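Putative iron-regulated protein A (Parabacteroides distasonis ATCC 8503, PDB 4ECG) binds calcium ions and belongs to the imelysin-like (peptidase M75) family, with a putative, unproven role as an iron-regulated metalloendopeptidase. Local coordinates at residues Val36-Asp41 against Ser309-Ser314; Glu210-His215 against Glu230-Gly235. All blocks are in the same frame, centred on the assembly; numbering follows the deposited sequence.

Interaction 1 of 2, residues Val36-Asp41 against Ser309-Ser314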
loop_
_atom_site.group_PDB
_atom_site.type_symbol
_atom_site.label_atom_id
_atom_site.label_comp_id
_atom_site.label_asym_id
_atom_site.label_seq_id
_atom_site.Cartn_x
_atom_site.Cartn_y
_atom_site.Cartn_z
ATOM N N VAL A 36 19.094 5.024 -7.209
ATOM C CA VAL A 36 18.629 5.218 -5.822
ATOM C C VAL A 36 18.237 6.677 -5.587
ATOM O O VAL A 36 17.192 6.951 -5.022
ATOM C CB VAL A 36 19.737 4.789 -4.814
ATOM C CG1 VAL A 36 19.328 5.112 -3.391
ATOM C CG2 VAL A 36 20.103 3.318 -5.001
ATOM N N ALA A 37 19.065 7.614 -6.031
ATOM C CA ALA A 37 18.717 9.044 -5.945
ATOM C C ALA A 37 17.391 9.324 -6.642
ATOM O O ALA A 37 16.494 9.900 -6.057
ATOM C CB ALA A 37 19.856 9.955 -6.482
ATOM N N THR A 38 17.234 8.869 -7.874
ATOM C CA THR A 38 15.999 9.140 -8.619
ATOM C C THR A 38 14.793 8.446 -7.963
ATOM O O THR A 38 13.676 8.970 -7.949
ATOM C CB THR A 38 16.110 8.567 -10.028
ATOM O OG1 THR A 38 17.241 9.150 -10.725
ATOM C CG2 THR A 38 14.806 8.747 -10.780
ATOM N N PHE A 39 15.010 7.248 -7.418
ATOM C CA PHE A 39 13.946 6.588 -6.671
ATOM C C PHE A 39 13.474 7.481 -5.501
ATOM O O PHE A 39 12.284 7.736 -5.370
ATOM C CB PHE A 39 14.362 5.191 -6.145
ATOM C CG PHE A 39 13.420 4.677 -5.101
ATOM C CD1 PHE A 39 12.180 4.184 -5.463
ATOM C CD2 PHE A 39 13.732 4.785 -3.767
ATOM C CE1 PHE A 39 11.275 3.764 -4.506
ATOM C CE2 PHE A 39 12.840 4.371 -2.801
ATOM C CZ PHE A 39 11.603 3.872 -3.178
ATOM N N VAL A 40 14.420 7.946 -4.666
ATOM C CA VAL A 40 14.118 8.745 -3.479
ATOM C C VAL A 40 13.463 10.071 -3.856
ATOM O O VAL A 40 12.510 10.462 -3.202
ATOM C CB VAL A 40 15.355 9.015 -2.594
ATOM C CG1 VAL A 40 15.022 10.004 -1.468
ATOM C CG2 VAL A 40 15.911 7.705 -2.027
ATOM N N ASP A 41 13.943 10.741 -4.914
ATOM C CA ASP A 41 13.493 12.115 -5.235
ATOM C C ASP A 41 12.280 12.156 -6.176
ATOM O O ASP A 41 11.491 13.091 -6.132
ATOM C CB ASP A 41 14.637 12.951 -5.842
ATOM C CG ASP A 41 15.788 13.256 -4.830
ATOM O OD1 ASP A 41 15.540 13.337 -3.601
ATOM O OD2 ASP A 41 16.948 13.443 -5.288
ATOM N N SER A 309 8.348 6.076 -21.387
ATOM C CA SER A 309 8.568 7.371 -20.743
ATOM C C SER A 309 9.520 7.308 -19.525
ATOM O O SER A 309 9.634 8.276 -18.741
ATOM C CB SER A 309 7.222 7.887 -20.288
ATOM O OG SER A 309 6.569 6.921 -19.469
ATOM N N ALA A 310 10.230 6.177 -19.426
ATOM C CA ALA A 310 11.066 5.827 -18.283
ATOM C C ALA A 310 12.214 6.791 -18.094
ATOM O O ALA A 310 12.754 7.320 -19.077
ATOM C CB ALA A 310 11.644 4.440 -18.505
ATOM N N SER A 311 12.606 6.985 -16.837
ATOM C CA SER A 311 13.866 7.691 -16.506
ATOM C C SER A 311 15.129 6.889 -16.916
ATOM O O SER A 311 15.122 5.662 -16.916
ATOM C CB SER A 311 13.905 8.010 -15.006
ATOM O OG SER A 311 15.199 8.418 -14.608
ATOM N N GLU A 312 16.210 7.576 -17.282
ATOM C CA GLU A 312 17.424 6.883 -17.670
ATOM C C GLU A 312 18.142 6.317 -16.426
ATOM O O GLU A 312 18.889 5.330 -16.511
ATOM C CB GLU A 312 18.367 7.765 -18.474
ATOM C CG GLU A 312 19.821 7.197 -18.537
ATOM C CD GLU A 312 20.070 6.103 -19.609
ATOM O OE1 GLU A 312 19.073 5.603 -20.193
ATOM O OE2 GLU A 312 21.263 5.742 -19.883
ATOM N N SER A 313 17.919 6.939 -15.278
ATOM C CA SER A 313 18.353 6.357 -14.025
ATOM C C SER A 313 17.220 5.598 -13.339
ATOM O O SER A 313 16.658 6.032 -12.344
ATOM C CB SER A 313 19.002 7.403 -13.120
ATOM O OG SER A 313 18.283 8.599 -13.081
ATOM N N SER A 314 16.919 4.434 -13.899
ATOM C CA SER A 314 15.896 3.523 -13.386
ATOM C C SER A 314 16.438 2.126 -13.340
ATOM O O SER A 314 17.394 1.808 -14.058
ATOM C CB SER A 314 14.661 3.501 -14.309
ATOM O OG SER A 314 14.991 3.310 -15.680
#
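Thr38, on helix 29-68, meets Ser313 of the loop 309-314 hydroxyl to hydroxyl, with OG1 and OG 2.6 Å apart. This is the tight part of a surface contact that lies away from the calcium sites and buries about 109 Å² in all. The Ser313 backbone lies close as well: its O is 3.5 Å from Thr38 CB and 3.6 Å from Thr38 CG2, so the carbonyl rests against the threonine's aliphatic carbons. Thr38 OG1 stands beside its own backbone N (chi1 -59°), where it also hydrogen-bonds Ala34 O one turn earlier on the helix, while CG2 is turned toward the loop. Only toward Ser311 is the fit of this methyl looser, with Ser311 OG 3.9 Å from Thr38 CG2. Ser311 OG instead takes a weak bond from Ser313 N, 3.2 Å long and bent to 131°. The solvent side is looser still, with Glu312 exposed and directed away from Thr38. Behind the contact Ser314 OG bonds Ser311 O at 2.7 Å and, at the N-cap of helix 315-322, also Ala317 N. An alanine in place of Thr38 would probably cost Ser313 OG its short hydroxyl contact, leaving it at most a weak approach to Ser311 OG, and open a gap where the methyl had been. Loop and helix are thus linked by polar groups rather than an apolar core, through a hydroxyl pair that Ala34 O extends into the helix backbone.

Interaction 2 of 2, residues Glu210-His215 against Glu230-Gly235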
loop_
_atom_site.group_PDB
_atom_site.type_symbol
_atom_site.label_atom_id
_atom_site.label_comp_id
_atom_site.label_asym_id
_atom_site.label_seq_id
_atom_site.Cartn_x
_atom_site.Cartn_y
_atom_site.Cartn_z
ATOM N N GLU A 210 18.037 10.809 3.008
ATOM C CA GLU A 210 19.450 11.108 2.953
ATOM C C GLU A 210 20.273 9.852 3.219
ATOM O O GLU A 210 21.239 9.576 2.503
ATOM C CB GLU A 210 19.814 12.233 3.927
ATOM C CG GLU A 210 19.331 13.631 3.501
ATOM C CD GLU A 210 19.832 14.092 2.107
ATOM O OE1 GLU A 210 21.058 13.913 1.775
ATOM O OE2 GLU A 210 18.983 14.648 1.345
ATOM N N ALA A 211 19.894 9.065 4.224
ATOM C CA ALA A 211 20.620 7.828 4.501
ATOM C C ALA A 211 20.555 6.934 3.277
ATOM O O ALA A 211 21.575 6.317 2.897
ATOM C CB ALA A 211 20.043 7.117 5.692
HETATM N N MSE A 212 19.389 6.871 2.612
HETATM C CA MSE A 212 19.354 6.097 1.360
HETATM C C MSE A 212 20.232 6.700 0.249
HETATM O O MSE A 212 20.942 5.937 -0.438
HETATM C CB MSE A 212 17.948 5.785 0.862
HETATM C CG MSE A 212 17.589 4.276 0.957
HETATM SE SE MSE A 212 16.059 3.998 -0.047
HETATM C CE MSE A 212 16.759 2.616 -1.137
ATOM N N LYS A 213 20.216 8.027 0.054
ATOM C CA LYS A 213 21.049 8.616 -1.008
ATOM C C LYS A 213 22.546 8.428 -0.705
ATOM O O LYS A 213 23.296 8.090 -1.596
ATOM C CB LYS A 213 20.649 10.071 -1.329
ATOM C CG LYS A 213 19.293 10.134 -2.079
ATOM C CD LYS A 213 18.893 11.483 -2.675
ATOM C CE LYS A 213 18.548 12.505 -1.611
ATOM N NZ LYS A 213 17.417 13.351 -2.027
ATOM N N LYS A 214 22.965 8.567 0.553
ATOM C CA LYS A 214 24.383 8.422 0.905
ATOM C C LYS A 214 24.882 6.961 0.906
ATOM O O LYS A 214 26.029 6.702 0.603
ATOM C CB LYS A 214 24.665 9.079 2.273
ATOM C CG LYS A 214 24.823 10.602 2.200
ATOM C CD LYS A 214 24.346 11.317 3.463
ATOM C CE LYS A 214 25.149 10.910 4.689
ATOM N NZ LYS A 214 24.959 11.909 5.778
ATOM N N HIS A 215 24.002 6.034 1.281
ATOM C CA HIS A 215 24.283 4.590 1.400
ATOM C C HIS A 215 25.687 4.265 1.850
ATOM O O HIS A 215 26.402 3.481 1.228
ATOM C CB HIS A 215 23.922 3.872 0.098
ATOM C CG HIS A 215 24.535 4.483 -1.140
ATOM N ND1 HIS A 215 25.862 4.470 -1.375
ATOM C CD2 HIS A 215 23.937 5.126 -2.242
ATOM C CE1 HIS A 215 26.109 5.074 -2.558
ATOM N NE2 HIS A 215 24.924 5.478 -3.082
ATOM N N GLU A 230 19.105 -3.454 -3.426
ATOM C CA GLU A 230 18.508 -4.721 -2.871
ATOM C C GLU A 230 17.294 -4.370 -2.004
ATOM O O GLU A 230 16.285 -5.055 -2.057
ATOM C CB GLU A 230 19.538 -5.549 -2.053
ATOM C CG GLU A 230 19.051 -6.925 -1.523
ATOM C CD GLU A 230 20.073 -7.653 -0.614
ATOM O OE1 GLU A 230 21.050 -7.003 -0.144
ATOM O OE2 GLU A 230 19.924 -8.885 -0.386
ATOM N N LEU A 231 17.378 -3.265 -1.264
ATOM C CA LEU A 231 16.267 -2.812 -0.415
ATOM C C LEU A 231 15.030 -2.496 -1.248
ATOM O O LEU A 231 13.898 -2.866 -0.877
ATOM C CB LEU A 231 16.694 -1.579 0.394
ATOM C CG LEU A 231 15.931 -1.194 1.644
ATOM C CD1 LEU A 231 15.890 -2.359 2.624
ATOM C CD2 LEU A 231 16.580 0.028 2.238
HETATM N N MSE A 232 15.234 -1.827 -2.384
HETATM C CA MSE A 232 14.107 -1.425 -3.244
HETATM C C MSE A 232 13.386 -2.671 -3.711
HETATM O O MSE A 232 12.174 -2.662 -3.796
HETATM C CB MSE A 232 14.558 -0.642 -4.496
HETATM C CG MSE A 232 15.144 0.786 -4.261
HETATM SE SE MSE A 232 15.980 1.537 -5.826
HETATM C CE MSE A 232 14.425 1.670 -6.952
ATOM N N LEU A 233 14.149 -3.732 -4.027
ATOM C CA LEU A 233 13.603 -4.943 -4.683
ATOM C C LEU A 233 13.104 -5.989 -3.692
ATOM O O LEU A 233 12.451 -6.942 -4.086
ATOM C CB LEU A 233 14.655 -5.583 -5.586
ATOM C CG LEU A 233 14.853 -4.842 -6.913
ATOM C CD1 LEU A 233 16.266 -5.038 -7.442
ATOM C CD2 LEU A 233 13.824 -5.296 -7.937
ATOM N N ASN A 234 13.365 -5.781 -2.405
ATOM C CA ASN A 234 13.288 -6.857 -1.418
ATOM C C ASN A 234 11.896 -7.407 -1.164
ATOM O O ASN A 234 10.898 -6.705 -1.348
ATOM C CB ASN A 234 13.956 -6.452 -0.064
ATOM C CG ASN A 234 12.994 -5.799 0.914
ATOM O OD1 ASN A 234 12.307 -6.483 1.708
ATOM N ND2 ASN A 234 12.965 -4.461 0.898
ATOM N N GLY A 235 11.883 -8.637 -0.624
ATOM C CA GLY A 235 10.694 -9.458 -0.461
ATOM C C GLY A 235 9.978 -9.338 0.864
ATOM O O GLY A 235 8.881 -9.932 1.035
#
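Met212 of helix 208-214 reaches across to Leu231 and Met232 of helix 225-233, and its terminal methyl does all the touching. Both methionines are selenomethionines in this structure. The Met212 chain is extended through CG to SE and bends at its end (chi3 126°), which carries CE to the facing helix. Leu231, whose CB points toward helix 208-214, presents a single branch, with CD2 4.3 Å from Met212 CE. Met232 meets the same methyl near its base, its CG 4.0 Å from Met212 CE; its own selenium and methyl continue past the contact. One methyl thus spans two consecutive residues. With the nearest CA atoms, those of Met212 and Leu231, 9.6 Å apart, the helices are bridged by side chains alone. At the end of helix 225-233, Asn234 ND2 bonds Leu231 O at 2.6 Å, in the carbonyl plane on a lone pair, tying the departing chain to the last turn. The side chain of Leu231 lies about 7 Å from a bound calcium ion, close to the Ser221 and Gln227 calcium site. Around the buried methionine pair, Val40 of helix 29-68 lies against Met212 and Phe39 against Met232, while Phe96 and Ile222 from loops close further on Met212.

The two contacts lie about 13 Å apart, centre to centre, on the same side of the chain's centre. Helix 29-68 supplies one side of interaction 1 and packs against both helices of interaction 2: within its segment 36-41, Val36 CG1 lies on the backbone O of Met212, and the Val36 side chain also touches Ala228 and Ile229 of helix 225-233. Along the chain, interaction 2, a local pairing of neighbouring helices, is nested inside the long loop closed by interaction 1. One early helix thus joins a mid-chain helical pair to a late loop, a polar surface contact lying beside a buried apolar one.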